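Local coordinates for thioredoxin-like protein (Klebsiella pneumoniae subsp. pneumoniae MGH 78578, PDB 3TY1) that is of uncertain function, although its galactose mutarotase-like supersandwich fold is consistent with carbohydrate binding and perhaps with aldose 1-epimerase activity, at residues R224-I229 / A276-A281; L298-N303 / Y311-E316; G17-N22 / F33-K38; W5-A10 / S145-E150. One frame throughout, in Å; residues are numbered along the deposited sequence. Where two conformers were deposited one is given.

Contact 1 of 4, residues R224-I229 / A276-A281; sequences RFLAPI and AVVNKA
Arg224 and Val278 exchange two backbone hydrogen bonds, Arg224 N to Val278 O at 2.9 Å and Val278 N to Arg224 O at 3.0 Å. Two residues on, Leu226 and Ala276 repeat the exchange: Leu226 N reaches Ala276 O at 2.8 Å with an almost straight N-H...O (175°), and Ala276 N gives to Leu226 O. Phe225 and Val277 form the non-hydrogen-bonded pair between them, so the ladder is regular antiparallel. Two of the carbonyls also receive CA-H...O contacts, Arg224 O from Val277 CA and Ala276 O from Phe225 CA.

The arginine's side chain is polar at its end and apolar along its flank. NE donates to a water at 3.0 Å, which lies in the guanidinium plane and itself donates to Asn279 O at 2.7 Å, tying the arginine to the turn after Val278. NH1 is taken by a salt bridge to Glu362. Val278 CG2 lies over one guanidinium face, 3.9 Å from Arg224 NH2, while CG1 of the same valine meets Leu226 CD1 at 3.7 Å.

Helix 355-369 covers the face carrying Arg224, Leu226, Ala276 and Val278, with Val358, Val361 and Ile365 resting on it. On the other face Phe225 packs against Ile263 of strand 259-265. Strand 224-229 is the outermost on this side of the large antiparallel sheet, and Val277 continues it by backbone bonding to Ala286 in strand 285-291.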
loop_
_atom_site.group_PDB
_atom_site.type_symbol
_atom_site.label_atom_id
_atom_site.label_comp_id
_atom_site.label_asym_id
_atom_site.label_seq_id
_atom_site.Cartn_x
_atom_site.Cartn_y
_atom_site.Cartn_z
ATOM N N ARG A 224 -39.000 10.051 -2.911
ATOM C CA ARG A 224 -39.085 11.093 -1.908
ATOM C C ARG A 224 -38.157 10.810 -0.740
ATOM O O ARG A 224 -37.910 9.643 -0.405
ATOM C CB ARG A 224 -40.547 11.236 -1.404
ATOM C CG ARG A 224 -41.489 11.782 -2.459
ATOM C CD ARG A 224 -42.885 12.033 -1.966
ATOM N NE ARG A 224 -43.492 10.810 -1.462
ATOM C CZ ARG A 224 -44.020 10.614 -0.248
ATOM N NH1 ARG A 224 -44.067 11.574 0.674
ATOM N NH2 ARG A 224 -44.539 9.428 0.037
ATOM N N PHE A 225 -37.628 11.883 -0.157
ATOM C CA PHE A 225 -36.849 11.817 1.064
ATOM C C PHE A 225 -37.754 12.309 2.169
ATOM O O PHE A 225 -38.311 13.410 2.072
ATOM C CB PHE A 225 -35.577 12.663 1.016
ATOM C CG PHE A 225 -34.852 12.706 2.320
ATOM C CD1 PHE A 225 -34.241 11.577 2.823
ATOM C CD2 PHE A 225 -34.819 13.864 3.075
ATOM C CE1 PHE A 225 -33.580 11.619 4.064
ATOM C CE2 PHE A 225 -34.151 13.902 4.306
ATOM C CZ PHE A 225 -33.539 12.786 4.785
ATOM N N LEU A 226 -37.895 11.497 3.217
ATOM C CA LEU A 226 -38.774 11.809 4.341
ATOM C C LEU A 226 -37.937 11.981 5.605
ATOM O O LEU A 226 -37.102 11.153 5.925
ATOM C CB LEU A 226 -39.788 10.673 4.559
ATOM C CG LEU A 226 -40.532 10.099 3.346
ATOM C CD1 LEU A 226 -41.396 8.889 3.695
ATOM C CD2 LEU A 226 -41.313 11.194 2.620
ATOM N N ALA A 227 -38.176 13.045 6.362
ATOM C CA ALA A 227 -37.510 13.214 7.661
ATOM C C ALA A 227 -38.178 14.342 8.424
ATOM O O ALA A 227 -38.665 15.256 7.773
ATOM C CB ALA A 227 -36.031 13.551 7.455
ATOM N N PRO A 228 -38.218 14.267 9.772
ATOM C CA PRO A 228 -38.724 15.329 10.629
ATOM C C PRO A 228 -37.549 16.265 10.879
ATOM O O PRO A 228 -36.533 15.830 11.415
ATOM C CB PRO A 228 -39.156 14.604 11.898
ATOM C CG PRO A 228 -38.383 13.415 11.973
ATOM C CD PRO A 228 -37.761 13.141 10.598
ATOM N N ILE A 229 -37.696 17.527 10.478
ATOM C CA ILE A 229 -36.568 18.447 10.529
ATOM C C ILE A 229 -36.947 19.850 10.986
ATOM O O ILE A 229 -38.049 20.342 10.729
ATOM C CB ILE A 229 -35.765 18.499 9.171
ATOM C CG1 ILE A 229 -36.523 19.231 8.054
ATOM C CG2 ILE A 229 -35.360 17.092 8.703
ATOM C CD1 ILE A 229 -35.648 19.496 6.845
ATOM N N ALA A 276 -36.018 8.451 5.796
ATOM C CA ALA A 276 -36.311 7.403 4.804
ATOM C C ALA A 276 -36.299 7.914 3.354
ATOM O O ALA A 276 -36.500 9.112 3.101
ATOM C CB ALA A 276 -37.686 6.778 5.134
ATOM N N VAL A 277 -36.017 7.001 2.432
ATOM C CA VAL A 277 -36.185 7.214 1.024
ATOM C C VAL A 277 -37.238 6.209 0.569
ATOM O O VAL A 277 -37.206 5.037 0.933
ATOM C CB VAL A 277 -34.892 7.116 0.214
ATOM C CG1 VAL A 277 -34.141 5.795 0.470
ATOM C CG2 VAL A 277 -35.220 7.261 -1.284
ATOM N N VAL A 278 -38.217 6.696 -0.175
ATOM C CA VAL A 278 -39.309 5.870 -0.639
ATOM C C VAL A 278 -39.494 6.122 -2.132
ATOM O O VAL A 278 -39.188 7.204 -2.639
ATOM C CB VAL A 278 -40.584 6.143 0.165
ATOM C CG1 VAL A 278 -40.333 5.944 1.669
ATOM C CG2 VAL A 278 -41.139 7.562 -0.114
ATOM N N ASN A 279 -39.951 5.102 -2.842
ATOM C CA ASN A 279 -40.168 5.228 -4.269
ATOM C C ASN A 279 -41.406 6.107 -4.560
ATOM O O ASN A 279 -42.086 6.539 -3.638
ATOM C CB ASN A 279 -40.178 3.857 -4.920
ATOM C CG ASN A 279 -41.417 3.031 -4.626
ATOM O OD1 ASN A 279 -42.275 3.381 -3.795
ATOM N ND2 ASN A 279 -41.526 1.913 -5.343
ATOM N N LYS A 280 -41.673 6.373 -5.824
ATOM C CA LYS A 280 -42.765 7.277 -6.220
ATOM C C LYS A 280 -44.153 6.740 -5.846
ATOM O O LYS A 280 -45.018 7.500 -5.368
ATOM C CB LYS A 280 -42.681 7.564 -7.726
ATOM C CG LYS A 280 -43.637 8.654 -8.247
ATOM C CD LYS A 280 -43.625 8.671 -9.763
ATOM C CE LYS A 280 -44.785 9.510 -10.313
ATOM N NZ LYS A 280 -44.644 10.938 -9.917
ATOM N N ALA A 281 -44.380 5.441 -6.053
ATOM C CA ALA A 281 -45.656 4.822 -5.716
ATOM C C ALA A 281 -45.865 4.721 -4.186
ATOM O O ALA A 281 -46.987 4.552 -3.731
ATOM C CB ALA A 281 -45.760 3.420 -6.359
HETATM O O HOH W 1 -44.036 8.067 -2.672
#

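Contact 2 of 4, residues L298-N303 / Y311-E316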
loop_
_atom_site.group_PDB
_atom_site.type_symbol
_atom_site.label_atom_id
_atom_site.label_comp_id
_atom_site.label_asym_id
_atom_site.label_seq_id
_atom_site.Cartn_x
_atom_site.Cartn_y
_atom_site.Cartn_z
ATOM N N LEU A 298 -27.645 15.486 10.282
ATOM C CA LEU A 298 -27.998 14.634 9.149
ATOM C C LEU A 298 -27.597 15.291 7.836
ATOM O O LEU A 298 -27.833 16.475 7.631
ATOM C CB LEU A 298 -29.501 14.352 9.176
ATOM C CG LEU A 298 -30.117 13.444 8.105
ATOM C CD1 LEU A 298 -29.559 12.059 8.235
ATOM C CD2 LEU A 298 -31.642 13.407 8.331
ATOM N N THR A 299 -26.992 14.511 6.952
ATOM C CA THR A 299 -26.633 14.970 5.606
ATOM C C THR A 299 -27.434 14.177 4.599
ATOM O O THR A 299 -27.570 12.941 4.727
ATOM C CB THR A 299 -25.112 14.770 5.340
ATOM O OG1 THR A 299 -24.362 15.552 6.267
ATOM C CG2 THR A 299 -24.719 15.149 3.884
ATOM N N LEU A 300 -27.963 14.887 3.610
ATOM C CA LEU A 300 -28.710 14.304 2.506
ATOM C C LEU A 300 -27.841 14.521 1.265
ATOM O O LEU A 300 -27.567 15.657 0.890
ATOM C CB LEU A 300 -30.049 15.039 2.358
ATOM C CG LEU A 300 -30.948 14.646 1.172
ATOM C CD1 LEU A 300 -31.328 13.144 1.183
ATOM C CD2 LEU A 300 -32.195 15.530 1.108
ATOM N N TRP A 301 -27.406 13.427 0.641
ATOM C CA TRP A 301 -26.558 13.459 -0.533
ATOM C C TRP A 301 -27.456 13.017 -1.683
ATOM O O TRP A 301 -27.918 11.895 -1.673
ATOM C CB TRP A 301 -25.348 12.494 -0.325
ATOM C CG TRP A 301 -24.490 12.257 -1.501
ATOM C CD1 TRP A 301 -23.982 13.199 -2.351
ATOM C CD2 TRP A 301 -24.009 10.987 -1.971
ATOM N NE1 TRP A 301 -23.220 12.589 -3.324
ATOM C CE2 TRP A 301 -23.192 11.242 -3.095
ATOM C CE3 TRP A 301 -24.151 9.662 -1.522
ATOM C CZ2 TRP A 301 -22.575 10.207 -3.829
ATOM C CZ3 TRP A 301 -23.495 8.638 -2.215
ATOM C CH2 TRP A 301 -22.720 8.930 -3.365
ATOM N N LYS A 302 -27.753 13.925 -2.615
ATOM C CA LYS A 302 -28.620 13.626 -3.757
ATOM C C LYS A 302 -27.708 13.542 -4.973
ATOM O O LYS A 302 -27.363 14.545 -5.568
ATOM C CB LYS A 302 -29.682 14.697 -3.965
ATOM C CG LYS A 302 -30.517 14.948 -2.712
ATOM C CD LYS A 302 -31.646 15.982 -2.973
ATOM C CE LYS A 302 -32.885 15.362 -3.573
ATOM N NZ LYS A 302 -34.075 16.299 -3.465
ATOM N N ASN A 303 -27.329 12.328 -5.325
ATOM C CA ASN A 303 -26.383 12.093 -6.425
ATOM C C ASN A 303 -27.165 11.483 -7.576
ATOM O O ASN A 303 -26.939 10.323 -7.950
ATOM C CB ASN A 303 -25.220 11.214 -5.924
ATOM C CG ASN A 303 -23.979 11.297 -6.821
ATOM O OD1 ASN A 303 -23.046 12.007 -6.508
ATOM N ND2 ASN A 303 -23.995 10.600 -7.960
ATOM N N TYR A 311 -26.177 6.820 -9.639
ATOM C CA TYR A 311 -27.562 7.257 -9.371
ATOM C C TYR A 311 -27.869 6.710 -7.981
ATOM O O TYR A 311 -28.187 5.532 -7.808
ATOM C CB TYR A 311 -28.524 6.742 -10.434
ATOM C CG TYR A 311 -29.944 7.275 -10.257
ATOM C CD1 TYR A 311 -30.206 8.636 -10.385
ATOM C CD2 TYR A 311 -30.986 6.430 -9.904
ATOM C CE1 TYR A 311 -31.507 9.149 -10.227
ATOM C CE2 TYR A 311 -32.319 6.924 -9.743
ATOM C CZ TYR A 311 -32.562 8.294 -9.884
ATOM O OH TYR A 311 -33.818 8.817 -9.703
ATOM N N VAL A 312 -27.694 7.565 -6.981
ATOM C CA VAL A 312 -27.723 7.130 -5.615
ATOM C C VAL A 312 -27.994 8.308 -4.677
ATOM O O VAL A 312 -27.715 9.467 -5.011
ATOM C CB VAL A 312 -26.332 6.447 -5.262
ATOM C CG1 VAL A 312 -25.180 7.385 -5.563
ATOM C CG2 VAL A 312 -26.285 5.910 -3.835
ATOM N N THR A 313 -28.571 8.001 -3.522
ATOM C CA THR A 313 -28.731 8.990 -2.482
ATOM C C THR A 313 -28.144 8.474 -1.189
ATOM O O THR A 313 -28.228 7.278 -0.855
ATOM C CB THR A 313 -30.239 9.410 -2.276
ATOM O OG1 THR A 313 -30.321 10.497 -1.325
ATOM C CG2 THR A 313 -31.064 8.247 -1.779
ATOM N N GLY A 314 -27.535 9.385 -0.453
ATOM C CA GLY A 314 -26.996 9.082 0.877
ATOM C C GLY A 314 -27.875 9.690 1.913
ATOM O O GLY A 314 -28.228 10.894 1.797
ATOM N N ILE A 315 -28.257 8.898 2.918
ATOM C CA ILE A 315 -28.945 9.413 4.139
ATOM C C ILE A 315 -27.888 9.207 5.194
ATOM O O ILE A 315 -27.574 8.068 5.526
ATOM C CB ILE A 315 -30.194 8.625 4.484
ATOM C CG1 ILE A 315 -31.207 8.708 3.335
ATOM C CG2 ILE A 315 -30.814 9.177 5.773
ATOM C CD1 ILE A 315 -32.507 7.895 3.595
ATOM N N GLU A 316 -27.276 10.286 5.661
ATOM C CA GLU A 316 -26.021 10.200 6.406
ATOM C C GLU A 316 -26.049 10.828 7.777
ATOM O O GLU A 316 -25.639 12.001 7.963
ATOM C CB GLU A 316 -24.910 10.836 5.552
ATOM C CG GLU A 316 -24.925 10.438 4.070
ATOM C CD GLU A 316 -23.850 11.089 3.263
ATOM O OE1 GLU A 316 -22.995 11.807 3.835
ATOM O OE2 GLU A 316 -23.876 10.881 2.026
HETATM O O HOH W 2 -24.160 14.118 8.481
#
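The indole of Trp301 has Asn303 CB over one face, 3.3 Å above the ring plane and offset toward the rim, while Val312 CG1 approaches CH2 obliquely at 3.6 Å. The Glu316 carboxylate also comes in obliquely, its plane 62° from the ring, with OE2 3.2 Å from Trp301 CB. These groups share one face of an antiparallel beta hairpin, strands 297-304 and 311-318, whose segments run almost exactly antiparallel. Gly314, the partner of Trp301, brings its N to 3.6 Å from Trp301 CE3, obliquely to the ring.

The ring of His211 meets that of Trp301 steeply, NE1 donates to Glu258, and Phe170 of the second subunit packs on the indole. Asn303 OD1 accepts from Lys171 of that same subunit, so this face of the hairpin also takes part in the assembly. A sulfate ion, probably from the crystallisation liquor, lies about 4 Å from the Trp301 side chain; such an ion may mark a pocket.

On the opposite face Leu300 and Ile315 pack on Phe225. At the Glu316 end, a water joins Thr299 OG1 to Glu316 O, donating to the carbonyl. Thr313 OG1, which is also hydrogen-bonded to Tyr249 OH, stands anti to the backbone nitrogen (chi1 -174°), which puts it beside Trp301 O. That carbonyl accepts twice. Gly314 N approaches at 2.8 Å in the carbonyl plane, on a lone pair, and Thr313 OG1 donates from 36° above that plane, also at 2.8 Å.

Contact 3 of 4, residues G17-N22 / F33-K38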
loop_
_atom_site.group_PDB
_atom_site.type_symbol
_atom_site.label_atom_id
_atom_site.label_comp_id
_atom_site.label_asym_id
_atom_site.label_seq_id
_atom_site.Cartn_x
_atom_site.Cartn_y
_atom_site.Cartn_z
ATOM N N GLY A 17 -10.484 -17.655 7.164
ATOM C CA GLY A 17 -10.619 -17.568 5.705
ATOM C C GLY A 17 -12.002 -18.047 5.292
ATOM O O GLY A 17 -13.003 -17.629 5.885
ATOM N N ASN A 18 -12.065 -18.936 4.298
ATOM C CA ASN A 18 -13.345 -19.500 3.855
ATOM C C ASN A 18 -14.019 -20.311 4.962
ATOM O O ASN A 18 -13.386 -21.153 5.563
ATOM C CB ASN A 18 -13.177 -20.351 2.605
ATOM C CG ASN A 18 -12.752 -19.535 1.393
ATOM O OD1 ASN A 18 -13.294 -18.473 1.097
ATOM N ND2 ASN A 18 -11.767 -20.039 0.688
ATOM N N TRP A 19 -15.288 -20.033 5.240
ATOM C CA TRP A 19 -15.966 -20.647 6.379
ATOM C C TRP A 19 -17.449 -20.485 6.195
ATOM O O TRP A 19 -17.906 -19.490 5.628
ATOM C CB TRP A 19 -15.521 -19.905 7.650
ATOM C CG TRP A 19 -16.306 -20.218 8.899
ATOM C CD1 TRP A 19 -16.045 -21.196 9.821
ATOM C CD2 TRP A 19 -17.480 -19.531 9.366
ATOM N NE1 TRP A 19 -16.978 -21.142 10.830
ATOM C CE2 TRP A 19 -17.865 -20.134 10.574
ATOM C CE3 TRP A 19 -18.227 -18.445 8.885
ATOM C CZ2 TRP A 19 -18.977 -19.703 11.304
ATOM C CZ3 TRP A 19 -19.318 -18.019 9.601
ATOM C CH2 TRP A 19 -19.688 -18.650 10.803
ATOM N N GLN A 20 -18.218 -21.459 6.652
ATOM C CA GLN A 20 -19.664 -21.302 6.625
ATOM C C GLN A 20 -20.321 -22.109 7.705
ATOM O O GLN A 20 -19.809 -23.153 8.138
ATOM C CB GLN A 20 -20.277 -21.715 5.277
ATOM C CG GLN A 20 -20.215 -23.205 4.973
ATOM C CD GLN A 20 -21.341 -24.068 5.650
ATOM O OE1 GLN A 20 -22.511 -23.653 5.710
ATOM N NE2 GLN A 20 -20.976 -25.286 6.119
ATOM N N ILE A 21 -21.483 -21.631 8.104
ATOM C CA ILE A 21 -22.406 -22.439 8.903
ATOM C C ILE A 21 -23.790 -22.279 8.321
ATOM O O ILE A 21 -24.084 -21.288 7.661
ATOM C CB ILE A 21 -22.398 -22.078 10.370
ATOM C CG1 ILE A 21 -22.765 -20.604 10.562
ATOM C CG2 ILE A 21 -21.046 -22.443 11.003
ATOM C CD1 ILE A 21 -22.959 -20.213 12.024
ATOM N N ASN A 22 -24.650 -23.242 8.586
ATOM C CA ASN A 22 -25.994 -23.158 8.082
ATOM C C ASN A 22 -26.990 -23.739 9.069
ATOM O O ASN A 22 -26.645 -24.574 9.929
ATOM C CB ASN A 22 -26.078 -23.739 6.649
ATOM C CG ASN A 22 -25.933 -25.237 6.606
ATOM O OD1 ASN A 22 -26.803 -25.976 7.079
ATOM N ND2 ASN A 22 -24.816 -25.707 6.055
ATOM N N PHE A 33 -31.315 -20.244 6.959
ATOM C CA PHE A 33 -30.284 -19.295 6.666
ATOM C C PHE A 33 -28.904 -19.953 6.658
ATOM O O PHE A 33 -28.710 -21.087 7.117
ATOM C CB PHE A 33 -30.304 -18.146 7.699
ATOM C CG PHE A 33 -29.962 -18.563 9.094
ATOM C CD1 PHE A 33 -28.624 -18.584 9.522
ATOM C CD2 PHE A 33 -30.946 -18.906 9.987
ATOM C CE1 PHE A 33 -28.305 -18.967 10.819
ATOM C CE2 PHE A 33 -30.622 -19.275 11.311
ATOM C CZ PHE A 33 -29.304 -19.307 11.709
ATOM N N SER A 34 -27.948 -19.228 6.133
ATOM C CA SER A 34 -26.547 -19.635 6.236
ATOM C C SER A 34 -25.734 -18.378 6.428
ATOM O O SER A 34 -26.221 -17.277 6.143
ATOM C CB SER A 34 -26.096 -20.390 5.002
ATOM O OG SER A 34 -26.059 -19.528 3.884
ATOM N N ILE A 35 -24.542 -18.542 6.998
ATOM C CA ILE A 35 -23.612 -17.429 7.207
ATOM C C ILE A 35 -22.296 -17.922 6.605
ATOM O O ILE A 35 -21.827 -19.021 6.955
ATOM C CB ILE A 35 -23.435 -17.044 8.713
ATOM C CG1 ILE A 35 -24.811 -16.823 9.360
ATOM C CG2 ILE A 35 -22.559 -15.801 8.824
ATOM C CD1 ILE A 35 -24.803 -16.695 10.893
ATOM N N GLU A 36 -21.748 -17.136 5.687
ATOM C CA GLU A 36 -20.557 -17.522 4.948
ATOM C C GLU A 36 -19.544 -16.406 4.805
ATOM O O GLU A 36 -19.896 -15.267 4.399
ATOM C CB GLU A 36 -20.944 -18.016 3.533
ATOM C CG GLU A 36 -19.731 -18.525 2.742
ATOM C CD GLU A 36 -20.066 -19.115 1.361
ATOM O OE1 GLU A 36 -21.231 -19.068 0.941
ATOM O OE2 GLU A 36 -19.117 -19.615 0.711
ATOM N N GLN A 37 -18.278 -16.758 5.097
ATOM C CA GLN A 37 -17.154 -15.905 4.820
ATOM C C GLN A 37 -16.427 -16.488 3.587
ATOM O O GLN A 37 -16.193 -17.692 3.497
ATOM C CB GLN A 37 -16.193 -15.784 5.998
ATOM C CG GLN A 37 -14.992 -14.879 5.709
ATOM C CD GLN A 37 -14.227 -14.470 6.948
ATOM O OE1 GLN A 37 -14.501 -13.414 7.505
ATOM N NE2 GLN A 37 -13.267 -15.293 7.388
ATOM N N LYS A 38 -16.093 -15.613 2.661
ATOM C CA LYS A 38 -15.443 -15.955 1.449
ATOM C C LYS A 38 -14.273 -15.032 1.209
ATOM O O LYS A 38 -14.414 -13.789 1.285
ATOM C CB LYS A 38 -16.495 -15.888 0.337
ATOM C CG LYS A 38 -16.036 -16.289 -1.049
ATOM C CD LYS A 38 -17.213 -16.306 -2.106
ATOM C CE LYS A 38 -18.335 -17.289 -1.754
ATOM N NZ LYS A 38 -19.315 -17.562 -2.870
#
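Gln37 reaches along the strand pair to Gly17. Its CB lies 3.7 Å from Gly17 O, and CG, set opposite the backbone nitrogen (chi1 180°), draws closer to the same oxygen at 3.4 Å. The chain stays extended through chi2, which carries CD past this carbonyl and delivers NE2 to it. The resulting hydrogen bond, Gln37 NE2 to Gly17 O, is 2.8 Å long and nearly straight (170°), with the acceptor only 2° out of the amide plane. One carbonyl thus receives the amide and packs against the methylenes that lead to it. The other amide atom, OE1, faces Leu7 of strand 2-9.

Strands 19-22 and 33-39 form an antiparallel beta hairpin at one edge of a six-stranded sheet, in which 19-22 is the outermost strand of this chain. Backbone bonds link Trp19 with Gln37 and Ile21 with Ile35 in both directions, while Gln20 with Glu36 and Asn22 with Ser34 are the non-hydrogen-bonded pairs.

Trp19, Ile21, Ile35 and Gln37 share the face turned to strands 2-9 and 146-152. Trp19 and Ile35 lie side by side and point the same way, CZ3 of the indole 4.0 Å from Ile35 CG2; Ile21 lies along Ile35 likewise, CG1 4.1 Å from Ile35 CB. The reverse face is more polar and more open to solvent. There Gln20 folds back at chi2, bringing OE1 to Asn22 ND2 for a 3.1 Å hydrogen bond, while Asn22 OD1 accepts from the backbone of Gln25.

Contact 4 of 4, residues W5-A10 / S145-E150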
loop_
_atom_site.group_PDB
_atom_site.type_symbol
_atom_site.label_atom_id
_atom_site.label_comp_id
_atom_site.label_asym_id
_atom_site.label_seq_id
_atom_site.Cartn_x
_atom_site.Cartn_y
_atom_site.Cartn_z
ATOM N N TRP A 5 -18.763 -18.132 16.991
ATOM C CA TRP A 5 -17.595 -18.567 16.207
ATOM C C TRP A 5 -16.647 -17.389 16.031
ATOM O O TRP A 5 -17.075 -16.293 15.672
ATOM C CB TRP A 5 -18.011 -19.068 14.826
ATOM C CG TRP A 5 -18.826 -20.298 14.843
ATOM C CD1 TRP A 5 -18.374 -21.563 14.644
ATOM C CD2 TRP A 5 -20.239 -20.404 15.063
ATOM N NE1 TRP A 5 -19.403 -22.455 14.718
ATOM C CE2 TRP A 5 -20.568 -21.778 14.965
ATOM C CE3 TRP A 5 -21.258 -19.485 15.317
ATOM C CZ2 TRP A 5 -21.867 -22.250 15.139
ATOM C CZ3 TRP A 5 -22.528 -19.939 15.478
ATOM C CH2 TRP A 5 -22.834 -21.322 15.394
ATOM N N VAL A 6 -15.350 -17.615 16.241
ATOM C CA VAL A 6 -14.351 -16.563 16.129
ATOM C C VAL A 6 -13.701 -16.763 14.770
ATOM O O VAL A 6 -12.960 -17.706 14.551
ATOM C CB VAL A 6 -13.279 -16.598 17.270
ATOM C CG1 VAL A 6 -12.219 -15.491 17.011
ATOM C CG2 VAL A 6 -13.936 -16.437 18.667
ATOM N N LEU A 7 -14.015 -15.889 13.838
ATOM C CA LEU A 7 -13.531 -16.024 12.467
ATOM C C LEU A 7 -12.139 -15.440 12.300
ATOM O O LEU A 7 -11.408 -15.869 11.411
ATOM C CB LEU A 7 -14.473 -15.298 11.492
ATOM C CG LEU A 7 -15.719 -16.003 10.982
ATOM C CD1 LEU A 7 -16.439 -16.720 12.031
ATOM C CD2 LEU A 7 -16.614 -15.033 10.186
ATOM N N THR A 8 -11.842 -14.391 13.068
ATOM C CA THR A 8 -10.591 -13.644 12.974
ATOM C C THR A 8 -10.211 -13.162 14.355
ATOM O O THR A 8 -11.040 -12.665 15.110
ATOM C CB THR A 8 -10.705 -12.437 12.041
ATOM O OG1 THR A 8 -11.176 -12.863 10.749
ATOM C CG2 THR A 8 -9.398 -11.730 11.883
ATOM N N ASN A 9 -8.956 -13.363 14.704
ATOM C CA ASN A 9 -8.444 -12.875 15.993
ATOM C C ASN A 9 -6.947 -12.606 15.876
ATOM O O ASN A 9 -6.121 -13.491 16.038
ATOM C CB ASN A 9 -8.788 -13.822 17.139
ATOM C CG ASN A 9 -8.440 -13.218 18.514
ATOM O OD1 ASN A 9 -7.719 -12.239 18.602
ATOM N ND2 ASN A 9 -8.973 -13.789 19.558
ATOM N N ALA A 10 -6.621 -11.345 15.623
ATOM C CA ALA A 10 -5.240 -10.954 15.388
ATOM C C ALA A 10 -4.391 -11.181 16.615
ATOM O O ALA A 10 -3.203 -11.523 16.491
ATOM C CB ALA A 10 -5.160 -9.490 14.895
ATOM N N SER A 145 -9.710 -6.544 13.146
ATOM C CA SER A 145 -8.740 -7.290 13.925
ATOM C C SER A 145 -9.372 -8.481 14.620
ATOM O O SER A 145 -8.692 -9.430 14.945
ATOM C CB SER A 145 -8.170 -6.371 15.013
ATOM O OG SER A 145 -7.505 -5.284 14.416
ATOM N N LEU A 146 -10.656 -8.378 14.913
ATOM C CA LEU A 146 -11.409 -9.441 15.610
ATOM C C LEU A 146 -12.762 -9.502 14.926
ATOM O O LEU A 146 -13.401 -8.477 14.784
ATOM C CB LEU A 146 -11.613 -9.115 17.098
ATOM C CG LEU A 146 -12.421 -10.109 17.967
ATOM C CD1 LEU A 146 -11.682 -11.404 18.270
ATOM C CD2 LEU A 146 -12.864 -9.471 19.326
ATOM N N VAL A 147 -13.165 -10.688 14.488
ATOM C CA VAL A 147 -14.450 -10.892 13.854
ATOM C C VAL A 147 -15.080 -12.123 14.500
ATOM O O VAL A 147 -14.443 -13.196 14.530
ATOM C CB VAL A 147 -14.337 -11.066 12.332
ATOM C CG1 VAL A 147 -15.691 -11.340 11.723
ATOM C CG2 VAL A 147 -13.715 -9.832 11.655
ATOM N N GLU A 148 -16.304 -11.950 15.032
ATOM C CA GLU A 148 -17.093 -13.025 15.658
ATOM C C GLU A 148 -18.499 -13.052 15.099
ATOM O O GLU A 148 -19.082 -11.993 14.827
ATOM C CB GLU A 148 -17.232 -12.827 17.168
ATOM C CG GLU A 148 -15.917 -12.881 17.906
ATOM C CD GLU A 148 -16.020 -12.587 19.423
ATOM O OE1 GLU A 148 -17.016 -12.007 19.886
ATOM O OE2 GLU A 148 -15.069 -12.940 20.148
ATOM N N VAL A 149 -19.024 -14.266 14.960
ATOM C CA VAL A 149 -20.390 -14.512 14.539
ATOM C C VAL A 149 -21.089 -15.247 15.693
ATOM O O VAL A 149 -20.583 -16.254 16.208
ATOM C CB VAL A 149 -20.438 -15.382 13.258
ATOM C CG1 VAL A 149 -21.884 -15.791 12.948
ATOM C CG2 VAL A 149 -19.795 -14.638 12.100
ATOM N N GLU A 150 -22.264 -14.770 16.060
ATOM C CA GLU A 150 -23.024 -15.344 17.177
ATOM C C GLU A 150 -24.429 -15.665 16.680
ATOM O O GLU A 150 -25.028 -14.873 15.945
ATOM C CB GLU A 150 -23.063 -14.345 18.339
ATOM C CG GLU A 150 -23.974 -14.691 19.531
ATOM C CD GLU A 150 -24.184 -13.496 20.486
ATOM O OE1 GLU A 150 -23.186 -12.828 20.849
ATOM O OE2 GLU A 150 -25.358 -13.213 20.841
#
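Leu7 CD2 touches two valines of the facing strand, 3.7 Å from Val149 CG2 and 4.1 Å from Val147 CG1, the leucine crossing both obliquely. A classic beta bulge sits here, and probably helps turn Leu7 toward the facing strand: Leu7 and Thr8 both face Val147, and the antiparallel register slips by one residue. The bulge shows in the backbone of Leu7, whose psi of -32° departs from strand values. Val147 O accepts both bulge amides: Leu7 N at 2.8 Å with a bent N-H...O of 139°, and Thr8 N at 3.2 Å in the carbonyl plane, on a lone pair. Leu51 of strand 49-55 covers Leu7 and Val147 from the neighbouring sheet, and Thr8 continues this side, its CB 3.9 Å from Val147 CB.

Before the bulge, Val149 O lies at the edge of the Trp5 indole, in its plane, 3.4 Å from CE3. The reverse face is mixed. Leu146 lies alongside Asn9, its CD1 3.7 Å from Asn9 CG, and Val6 runs beside Glu148, whose OE1 is held by a salt bridge to Arg162. At the far end Ser145 OG bonds to Glu89 of the third subunit, and Ala10 N donates to Ser145 O at 2.9 Å.

The four contacts form two pairs far apart in the fold, with centres of different pairs 32 to 37 Å apart. Contacts 1 and 2 have centres 12 Å apart and touch through Phe225 CD2 to Leu300 CD2 at 3.7 Å, joining the edge of the ten-stranded sheet to the hairpin of the mixed sheet. Contacts 3 and 4, with centres 13 Å apart, meet where Trp19 CZ2 comes 3.6 Å from Trp5 CG, joining the six-stranded sheet to the other end of the ten-stranded one. Contacts 1 and 4 therefore share a sheet although their centres lie 37 Å apart. Sulfates near contacts 2 and 3 probably come from the crystallisation liquor and are weak evidence for any site.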